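Long-range contact in oxysterol-binding protein homolog 3 (PDB 4IC4), which carries sterols and phospholipids between membranes, its OSBP-related domain binding phosphatidylinositol 4-phosphate in a pocket of a beta-barrel fold: residues 179-184 against 198-203. Residues are numbered along the deposited sequence; the frame is centred on the assembly and turned at random.
Sequences LNNEGI and WTQPTT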
loop_
_atom_site.group_PDB
_atom_site.type_symbol
_atom_site.label_atom_id
_atom_site.label_comp_id
_atom_site.label_asym_id
_atom_site.label_seq_id
_atom_site.Cartn_x
_atom_site.Cartn_y
_atom_site.Cartn_z
ATOM N N LEU A 179 -2.698 13.136 -4.332
ATOM C CA LEU A 179 -2.036 12.132 -3.511
ATOM C C LEU A 179 -0.953 11.447 -4.329
ATOM O O LEU A 179 -1.178 11.055 -5.476
ATOM C CB LEU A 179 -3.036 11.082 -3.024
ATOM C CG LEU A 179 -4.209 11.531 -2.151
ATOM C CD1 LEU A 179 -5.173 12.363 -2.971
ATOM C CD2 LEU A 179 -4.923 10.308 -1.594
ATOM N N ASN A 180 0.229 11.316 -3.738
ATOM C CA ASN A 180 1.339 10.663 -4.413
ATOM C C ASN A 180 2.152 9.834 -3.440
ATOM O O ASN A 180 2.167 10.092 -2.238
ATOM C CB ASN A 180 2.277 11.684 -5.065
ATOM C CG ASN A 180 1.645 12.399 -6.242
ATOM O OD1 ASN A 180 0.909 13.367 -6.073
ATOM N ND2 ASN A 180 1.927 11.915 -7.444
ATOM N N ASN A 181 2.811 8.819 -3.979
ATOM C CA ASN A 181 3.699 7.971 -3.202
ATOM C C ASN A 181 5.041 8.247 -3.859
ATOM O O ASN A 181 5.279 7.817 -4.990
ATOM C CB ASN A 181 3.338 6.492 -3.354
ATOM C CG ASN A 181 2.421 5.990 -2.251
ATOM O OD1 ASN A 181 1.893 4.883 -2.336
ATOM N ND2 ASN A 181 2.237 6.793 -1.209
ATOM N N GLU A 182 5.902 8.990 -3.174
ATOM C CA GLU A 182 7.212 9.315 -3.721
ATOM C C GLU A 182 8.156 8.152 -3.473
ATOM O O GLU A 182 8.398 7.761 -2.328
ATOM C CB GLU A 182 7.763 10.589 -3.074
ATOM C CG GLU A 182 6.796 11.764 -3.130
ATOM C CD GLU A 182 7.383 13.050 -2.566
ATOM O OE1 GLU A 182 8.240 12.980 -1.660
ATOM O OE2 GLU A 182 6.967 14.139 -3.023
ATOM N N GLY A 183 8.693 7.600 -4.553
ATOM C CA GLY A 183 9.598 6.479 -4.425
ATOM C C GLY A 183 9.423 5.530 -5.587
ATOM O O GLY A 183 8.324 5.380 -6.129
ATOM N N ILE A 184 10.513 4.883 -5.970
ATOM C CA ILE A 184 10.478 3.951 -7.085
ATOM C C ILE A 184 10.317 2.509 -6.629
ATOM O O ILE A 184 11.032 2.044 -5.745
ATOM C CB ILE A 184 11.771 4.054 -7.926
ATOM C CG1 ILE A 184 11.916 5.473 -8.479
ATOM C CG2 ILE A 184 11.735 3.043 -9.063
ATOM C CD1 ILE A 184 13.169 5.685 -9.296
ATOM N N TRP A 198 9.191 1.672 -11.576
ATOM C CA TRP A 198 8.111 2.608 -11.816
ATOM C C TRP A 198 7.755 3.340 -10.536
ATOM O O TRP A 198 8.065 2.880 -9.435
ATOM C CB TRP A 198 6.873 1.890 -12.387
ATOM C CG TRP A 198 6.091 1.043 -11.417
ATOM C CD1 TRP A 198 5.034 1.439 -10.645
ATOM C CD2 TRP A 198 6.280 -0.351 -11.151
ATOM N NE1 TRP A 198 4.551 0.375 -9.918
ATOM C CE2 TRP A 198 5.299 -0.736 -10.209
ATOM C CE3 TRP A 198 7.187 -1.314 -11.617
ATOM C CZ2 TRP A 198 5.197 -2.046 -9.723
ATOM C CZ3 TRP A 198 7.085 -2.619 -11.134
ATOM C CH2 TRP A 198 6.096 -2.970 -10.195
ATOM N N THR A 199 7.154 4.511 -10.703
ATOM C CA THR A 199 6.684 5.318 -9.584
ATOM C C THR A 199 5.169 5.212 -9.686
ATOM O O THR A 199 4.613 5.321 -10.779
ATOM C CB THR A 199 7.112 6.794 -9.731
ATOM O OG1 THR A 199 8.530 6.894 -9.568
ATOM C CG2 THR A 199 6.425 7.663 -8.685
ATOM N N GLN A 200 4.490 4.974 -8.569
ATOM C CA GLN A 200 3.041 4.858 -8.623
ATOM C C GLN A 200 2.410 6.136 -9.159
ATOM O O GLN A 200 2.874 7.238 -8.873
ATOM C CB GLN A 200 2.477 4.502 -7.244
ATOM C CG GLN A 200 2.681 3.031 -6.913
ATOM C CD GLN A 200 1.962 2.580 -5.658
ATOM O OE1 GLN A 200 1.835 1.378 -5.408
ATOM N NE2 GLN A 200 1.495 3.532 -4.861
ATOM N N PRO A 201 1.344 6.000 -9.956
ATOM C CA PRO A 201 0.665 7.162 -10.531
ATOM C C PRO A 201 0.022 8.081 -9.505
ATOM O O PRO A 201 -0.292 7.671 -8.388
ATOM C CB PRO A 201 -0.364 6.533 -11.461
ATOM C CG PRO A 201 -0.720 5.279 -10.742
ATOM C CD PRO A 201 0.635 4.757 -10.306
ATOM N N THR A 202 -0.168 9.330 -9.909
ATOM C CA THR A 202 -0.789 10.337 -9.069
ATOM C C THR A 202 -2.286 10.065 -9.022
ATOM O O THR A 202 -2.877 9.654 -10.020
ATOM C CB THR A 202 -0.582 11.750 -9.662
ATOM O OG1 THR A 202 0.820 12.012 -9.805
ATOM C CG2 THR A 202 -1.212 12.805 -8.769
ATOM N N THR A 203 -2.892 10.275 -7.860
ATOM C CA THR A 203 -4.329 10.096 -7.714
ATOM C C THR A 203 -4.883 11.387 -7.127
ATOM O O THR A 203 -4.142 12.173 -6.539
ATOM C CB THR A 203 -4.686 8.919 -6.779
ATOM O OG1 THR A 203 -4.079 9.116 -5.497
ATOM C CG2 THR A 203 -4.211 7.606 -7.377
HETATM O O HOH W 1 5.689 5.356 -5.902
HETATM O O HOH W 2 3.067 9.055 -6.964
HETATM O O HOH W 3 0.838 7.511 -5.624
HETATM O O HOH W 4 9.336 8.430 -7.268
#
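L179 and T203 pair through two nearly straight backbone bonds, L179 N to T203 O at 2.8 Å and T203 N to L179 O at 3.0 Å, and their side chains cross at an angle on one face of the sheet. T203 OG1, wedged between its own backbone N and carbonyl carbon (chi1 57°), touches L179 CB at 3.3 Å. One residue on, the side chain of N180 slants across that of T202, its carboxamide lying against both OG1 and CG2. An alanine in place of N180 would probably leave the T202 hydroxyl without its nearby amide and the methyl without the side chain lying against it, opening a gap over T202. Next, N181 and Q200 run side by side, their amide planes 25° apart; N181 OD1 and Q200 NE2 approach to 2.9 Å, but at too poor an angle for a hydrogen bond. Here the strands separate, an example of water replacing direct pairing: one water accepts the N-H of Q200 (2.9 Å from Q200 N) and donates to the carbonyls of N181 and G183; a second takes the N-H of N181 and donates to Q200 O; a third, donating to P201 O, is held by N181 N only weakly. Beyond them the side chains of I184 and T199 cross obliquely, I184 CG1 coming to 3.8 Å from T199 OG1. The contact thus spans the water-bridged interruption of a barrel hairpin, flanked by strand 160-172 beside N181 and strand 214-225 beside T202 and T203, while W198 packs on helix 94-104.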